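Local coordinates for protein pyridoxamine 5-phosphate-dependent dehydrase (Escherichia coli, PDB 3B8X) that removes the C3'-hydroxyl group from GDP-4-keto-6-deoxy-D-mannose by a combined transamination and deoxygenation, a step in L-colitose biosynthesis for the O-antigen, at residues B[86-98]-B[336-350]. The protein carries 1 engineered substitution. Numbering follows the deposited sequence.
With NA (sodium ion), chain M; G4M ([(2R,3S,4R,5R)-5-(2-amino-6-oxo-1,6-dihydro-9H-purin-9-yl)-3,4-dihydroxytetrahydrofuran-2-yl]methyl (2R,3S,4S,5S,6R)-3,4-dihydroxy-5-[({3-hydroxy-2-methyl-5-[(phosphonooxy)methyl]pyridin-4-yl}methyl)amino]-6-methyltetrahydro-2H-pyran-2-yl dihydrogen diphosphate), chain O.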
# COMPACT_ATOMS: atom_id res chain seq x y z
N PRO B 86 14.95 13.68 11.50
CA PRO B 86 14.95 13.84 12.97
C PRO B 86 14.82 12.45 13.61
O PRO B 86 14.44 11.47 12.96
CB PRO B 86 13.68 14.66 13.24
CG PRO B 86 12.76 14.28 12.11
CD PRO B 86 13.70 14.19 10.90
N ALA B 87 15.19 12.38 14.88
CA ALA B 87 15.24 11.16 15.67
C ALA B 87 13.88 10.69 16.11
O ALA B 87 13.76 9.59 16.62
CB ALA B 87 16.13 11.39 16.91
N VAL B 88 12.87 11.56 16.04
CA VAL B 88 11.57 11.16 16.55
C VAL B 88 10.58 11.47 15.49
O VAL B 88 10.56 12.58 14.96
CB VAL B 88 11.11 12.02 17.77
CG1 VAL B 88 9.64 11.62 18.22
CG2 VAL B 88 12.15 11.92 18.92
N SER B 89 9.77 10.47 15.16
CA SER B 89 8.70 10.72 14.19
C SER B 89 7.87 9.46 14.10
O SER B 89 7.63 8.83 15.12
CB SER B 89 9.23 11.19 12.83
OG SER B 89 9.71 10.10 12.07
N TRP B 90 7.47 9.07 12.90
CA TRP B 90 6.67 7.87 12.75
C TRP B 90 7.50 6.81 12.02
O TRP B 90 8.42 7.12 11.27
CB TRP B 90 5.34 8.19 12.04
CG TRP B 90 4.38 7.02 12.00
CD1 TRP B 90 4.09 6.25 10.91
CD2 TRP B 90 3.62 6.49 13.10
NE1 TRP B 90 3.17 5.27 11.27
CE2 TRP B 90 2.92 5.36 12.61
CE3 TRP B 90 3.49 6.83 14.46
CZ2 TRP B 90 2.07 4.61 13.42
CZ3 TRP B 90 2.67 6.05 15.29
CH2 TRP B 90 1.95 4.97 14.75
N SER B 91 7.18 5.55 12.27
CA SER B 91 7.95 4.45 11.73
C SER B 91 8.09 4.52 10.22
O SER B 91 9.17 4.35 9.63
CB SER B 91 7.28 3.13 12.16
OG SER B 91 5.99 3.01 11.56
N THR B 92 6.95 4.76 9.57
CA THR B 92 6.89 4.86 8.12
C THR B 92 7.46 6.15 7.53
O THR B 92 7.48 6.31 6.32
CB THR B 92 5.51 4.48 7.52
OG1 THR B 92 4.51 5.41 7.95
CG2 THR B 92 5.11 3.06 7.88
N THR B 93 7.97 7.05 8.38
CA THR B 93 8.78 8.15 7.90
C THR B 93 10.13 7.49 7.51
O THR B 93 10.72 7.75 6.43
CB THR B 93 9.11 9.15 8.99
OG1 THR B 93 7.88 9.66 9.52
CG2 THR B 93 9.87 10.33 8.36
N TYR B 94 10.58 6.57 8.36
CA TYR B 94 11.87 5.88 8.16
C TYR B 94 12.02 4.70 7.16
O TYR B 94 13.06 4.56 6.49
CB TYR B 94 12.34 5.40 9.54
CG TYR B 94 12.43 6.52 10.54
CD1 TYR B 94 13.31 7.58 10.34
CD2 TYR B 94 11.61 6.53 11.65
CE1 TYR B 94 13.33 8.63 11.25
CE2 TYR B 94 11.65 7.54 12.58
CZ TYR B 94 12.54 8.58 12.38
OH TYR B 94 12.56 9.61 13.31
N TYR B 95 11.02 3.82 7.11
CA TYR B 95 11.15 2.59 6.30
C TYR B 95 11.46 2.79 4.83
O TYR B 95 12.28 2.05 4.26
CB TYR B 95 9.98 1.63 6.51
CG TYR B 95 9.65 1.20 7.97
CD1 TYR B 95 10.63 1.05 8.96
CD2 TYR B 95 8.33 0.98 8.34
CE1 TYR B 95 10.28 0.64 10.26
CE2 TYR B 95 7.99 0.57 9.61
CZ TYR B 95 8.95 0.42 10.57
OH TYR B 95 8.56 -0.05 11.81
N PRO B 96 10.70 3.68 4.17
CA PRO B 96 10.90 3.86 2.73
C PRO B 96 12.38 4.24 2.52
O PRO B 96 12.95 4.03 1.47
CB PRO B 96 9.98 5.05 2.37
CG PRO B 96 8.94 5.10 3.48
CD PRO B 96 9.62 4.53 4.72
N LEU B 97 13.02 4.79 3.53
CA LEU B 97 14.39 5.23 3.34
C LEU B 97 15.23 4.01 3.19
O LEU B 97 16.03 3.88 2.27
CB LEU B 97 14.85 6.11 4.52
CG LEU B 97 14.01 7.35 4.86
CD1 LEU B 97 14.73 8.15 5.93
CD2 LEU B 97 13.77 8.24 3.61
N GLN B 98 14.99 3.05 4.07
CA GLN B 98 15.76 1.81 4.02
C GLN B 98 15.32 0.99 2.84
O GLN B 98 16.09 0.22 2.31
CB GLN B 98 15.42 0.97 5.25
CG GLN B 98 16.15 -0.37 5.35
CD GLN B 98 15.41 -1.53 4.67
OE1 GLN B 98 14.21 -1.46 4.38
NE2 GLN B 98 16.16 -2.58 4.35
N VAL B 336 4.86 9.40 19.67
CA VAL B 336 5.13 8.62 18.48
C VAL B 336 6.25 7.58 18.58
O VAL B 336 6.19 6.80 19.53
CB VAL B 336 5.18 9.47 17.19
CG1 VAL B 336 3.74 9.92 16.90
CG2 VAL B 336 6.05 10.74 17.39
N THR B 337 7.27 7.59 17.71
CA THR B 337 8.36 6.58 17.81
C THR B 337 9.22 6.74 19.09
O THR B 337 9.98 5.84 19.47
CB THR B 337 9.39 6.75 16.67
OG1 THR B 337 9.84 8.12 16.64
CG2 THR B 337 8.80 6.38 15.31
N GLY B 338 9.14 7.91 19.73
CA GLY B 338 10.02 8.23 20.85
C GLY B 338 11.37 8.32 20.17
O GLY B 338 11.45 8.71 18.99
N ASN B 339 12.43 7.92 20.87
CA ASN B 339 13.75 7.90 20.25
C ASN B 339 13.86 6.69 19.33
O ASN B 339 14.06 5.55 19.76
CB ASN B 339 14.83 7.78 21.29
CG ASN B 339 16.21 7.64 20.66
OD1 ASN B 339 16.43 8.09 19.54
ND2 ASN B 339 17.13 7.05 21.38
N PHE B 340 13.69 6.94 18.04
CA PHE B 340 13.74 5.85 17.10
C PHE B 340 15.07 5.12 17.18
O PHE B 340 15.16 3.96 16.79
CB PHE B 340 13.48 6.37 15.69
CG PHE B 340 13.12 5.30 14.69
CD1 PHE B 340 11.85 4.74 14.69
CD2 PHE B 340 14.04 4.88 13.74
CE1 PHE B 340 11.50 3.75 13.78
CE2 PHE B 340 13.71 3.89 12.81
CZ PHE B 340 12.44 3.31 12.86
N LEU B 341 16.13 5.77 17.67
CA LEU B 341 17.38 5.04 17.66
C LEU B 341 17.44 3.86 18.58
O LEU B 341 18.35 3.05 18.51
CB LEU B 341 18.60 5.93 17.75
CG LEU B 341 18.51 6.67 16.43
CD1 LEU B 341 18.44 8.18 16.64
CD2 LEU B 341 19.62 6.20 15.49
N LYS B 342 16.43 3.71 19.40
CA LYS B 342 16.45 2.58 20.27
C LYS B 342 16.14 1.33 19.50
O LYS B 342 16.38 0.23 19.99
CB LYS B 342 15.39 2.75 21.35
CG LYS B 342 14.00 2.62 20.78
CD LYS B 342 12.90 2.97 21.76
CE LYS B 342 11.79 3.73 21.02
NZ LYS B 342 10.54 3.94 21.82
N ASN B 343 15.58 1.48 18.31
CA ASN B 343 15.10 0.33 17.55
C ASN B 343 16.17 -0.49 16.84
O ASN B 343 16.29 -0.51 15.62
CB ASN B 343 13.94 0.70 16.61
CG ASN B 343 12.71 1.23 17.35
OD1 ASN B 343 12.03 0.50 18.08
ND2 ASN B 343 12.37 2.51 17.14
N THR B 344 16.89 -1.25 17.65
CA THR B 344 17.94 -2.11 17.15
C THR B 344 17.36 -3.19 16.22
O THR B 344 18.03 -3.63 15.30
CB THR B 344 18.71 -2.79 18.34
OG1 THR B 344 17.79 -3.12 19.39
CG2 THR B 344 19.76 -1.84 18.87
N ASP B 345 16.12 -3.62 16.49
CA ASP B 345 15.47 -4.66 15.71
C ASP B 345 15.26 -4.29 14.25
O ASP B 345 15.53 -5.08 13.35
CB ASP B 345 14.15 -5.03 16.35
CG ASP B 345 13.40 -3.82 16.90
OD1 ASP B 345 13.82 -2.66 16.69
OD2 ASP B 345 12.40 -4.08 17.62
N VAL B 346 14.84 -3.04 14.05
CA VAL B 346 14.57 -2.47 12.74
C VAL B 346 15.85 -1.90 12.13
O VAL B 346 16.11 -1.99 10.91
CB VAL B 346 13.55 -1.31 12.95
CG1 VAL B 346 13.46 -0.38 11.77
CG2 VAL B 346 12.20 -1.85 13.27
N LEU B 347 16.64 -1.29 12.99
CA LEU B 347 17.84 -0.60 12.57
C LEU B 347 18.88 -1.50 11.96
O LEU B 347 19.68 -1.07 11.12
CB LEU B 347 18.42 0.27 13.68
CG LEU B 347 17.51 1.49 13.82
CD1 LEU B 347 17.82 2.34 15.07
CD2 LEU B 347 17.70 2.28 12.53
N LYS B 348 18.84 -2.76 12.35
CA LYS B 348 19.78 -3.69 11.76
C LYS B 348 19.67 -3.82 10.26
O LYS B 348 20.61 -4.29 9.62
CB LYS B 348 19.77 -5.06 12.44
CG LYS B 348 18.50 -5.91 12.30
CD LYS B 348 18.89 -7.36 12.60
CE LYS B 348 17.71 -8.28 12.87
NZ LYS B 348 18.17 -9.53 13.54
N TYR B 349 18.55 -3.35 9.70
CA TYR B 349 18.33 -3.45 8.26
C TYR B 349 18.70 -2.15 7.55
O TYR B 349 18.64 -2.06 6.32
CB TYR B 349 16.87 -3.83 7.97
CG TYR B 349 16.41 -5.08 8.69
CD1 TYR B 349 15.61 -5.00 9.79
CD2 TYR B 349 16.77 -6.36 8.24
CE1 TYR B 349 15.16 -6.15 10.43
CE2 TYR B 349 16.34 -7.52 8.90
CZ TYR B 349 15.53 -7.40 10.01
OH TYR B 349 15.13 -8.56 10.65
N PHE B 350 19.08 -1.15 8.34
CA PHE B 350 19.43 0.16 7.80
C PHE B 350 20.92 0.36 7.60
O PHE B 350 21.73 -0.21 8.31
CB PHE B 350 19.00 1.25 8.79
CG PHE B 350 17.56 1.62 8.70
CD1 PHE B 350 16.57 0.69 8.97
CD2 PHE B 350 17.18 2.93 8.37
CE1 PHE B 350 15.24 1.05 8.91
CE2 PHE B 350 15.81 3.30 8.27
CZ PHE B 350 14.85 2.35 8.55
NA NA M . 11.94 -1.82 18.11
OP3 G4M O . -1.28 6.34 9.54
PL G4M O . -0.81 6.77 8.08
OP1 G4M O . -0.22 5.53 7.22
OP2 G4M O . -2.06 7.41 7.30
OP4 G4M O . 0.28 7.97 8.22
C5B G4M O . 1.49 7.41 8.62
C5L G4M O . 2.28 8.49 9.27
C6L G4M O . 3.35 9.05 8.58
N1L G4M O . 4.09 9.97 9.16
C2L G4M O . 3.88 10.40 10.39
C2A G4M O . 4.81 11.41 11.01
C3L G4M O . 2.81 9.93 11.15
O3L G4M O . 2.69 10.36 12.42
C4L G4M O . 1.95 8.95 10.55
C4A G4M O . 0.86 8.40 11.24
N4A G4M O . 0.67 8.72 12.48
C4G G4M O . -0.50 8.24 13.14
C5G G4M O . -0.25 7.99 14.60
C6G G4M O . 0.42 9.20 15.26
O5G G4M O . -1.58 7.90 15.11
C3G G4M O . -0.99 6.92 12.53
O3G G4M O . -2.14 7.21 11.74
C2G G4M O . -1.42 5.95 13.68
O2G G4M O . -2.22 4.87 13.19
C1G G4M O . -2.22 6.69 14.73
O1G G4M O . -2.14 5.89 15.90
P2 G4M O . -3.41 5.77 16.84
O3P G4M O . -4.03 7.23 17.13
O4P G4M O . -2.90 5.22 18.28
OPP G4M O . -4.39 4.80 16.00
P G4M O . -5.65 4.27 16.85
O1P G4M O . -5.40 3.54 18.27
O2P G4M O . -6.24 3.22 15.81
O5' G4M O . -6.78 5.38 16.86
C5' G4M O . -6.66 6.22 17.98
C4' G4M O . -8.03 6.28 18.65
O4' G4M O . -9.06 6.39 17.62
C3' G4M O . -8.30 4.96 19.41
O3' G4M O . -9.12 5.31 20.52
C2' G4M O . -9.07 4.11 18.37
O2' G4M O . -9.96 3.23 19.07
C1' G4M O . -9.88 5.20 17.69
N9 G4M O . -10.30 4.80 16.34
C8 G4M O . -9.48 4.58 15.28
N7 G4M O . -10.22 4.28 14.24
C4 G4M O . -11.60 4.65 15.93
C5 G4M O . -11.56 4.31 14.56
C6 G4M O . -12.80 4.11 13.85
O6 G4M O . -12.85 3.82 12.66
N3 G4M O . -12.78 4.76 16.55
C2 G4M O . -13.91 4.55 15.89
N1 G4M O . -13.94 4.23 14.56
N2 G4M O . -15.09 4.65 16.55
O HOH W 1 13.77 -1.74 19.75
O HOH W 2 11.07 -1.80 20.29
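Phe340 N donates to Ala87 O at 3.0 Å, and the bond runs nearly along the C=O axis. The same residue brings its ring against Tyr94. The two rings stack face to face with centroids 4.0 Å apart and planes at 27°. Tyr94 CD2 sits over the centre of the Phe340 face. Tyr94 OH donates to Pro86 O at 2.7 Å.

Near the pocket, Thr337 N donates to Ser89 O, whose position is less certain. The single proton of Thr337 OG1 can reach Ser89 O or Gly338 O, and the choice is not settled. Ser89 N is a near neighbour of Thr337 OG1, at 2.8 Å. Asn339 OD1 accepts from Leu341 N at 3.0 Å, an Asx turn.

At the far end, Gln98 NE2 donates to Tyr349 O at 3.2 Å, from above the carbonyl plane. The bend at chi2 (-90°) turns the amide toward this oxygen. Gln98 CB makes a CH-pi contact over the Phe350 face, 3.6 Å from the centroid. Tyr95 CE1 meets Val346 CG1, while Tyr95 OH and Ser91 OG are hydrogen-bonded to His217 O of the second subunit.

The Trp90 indole lies over the pyridine ring of the cofactor-sugar adduct, an aromatic cover as in aminotransferases of the aspartate aminotransferase fold. Val336 CG1 meets the indole edge. Thr93 OG1 is hydrogen-bonded to Asp161. Asn343 OD1, both Asp345 carboxylate oxygens, two waters and Phe244 O of the second subunit bind a sodium ion.

The contact joins helix 91-99, after strand 82-86, to helix 344-347, before strand 351-354, outermost in the mixed sheet within this chain. Strand 103-107 and helix 359-367 pack alongside.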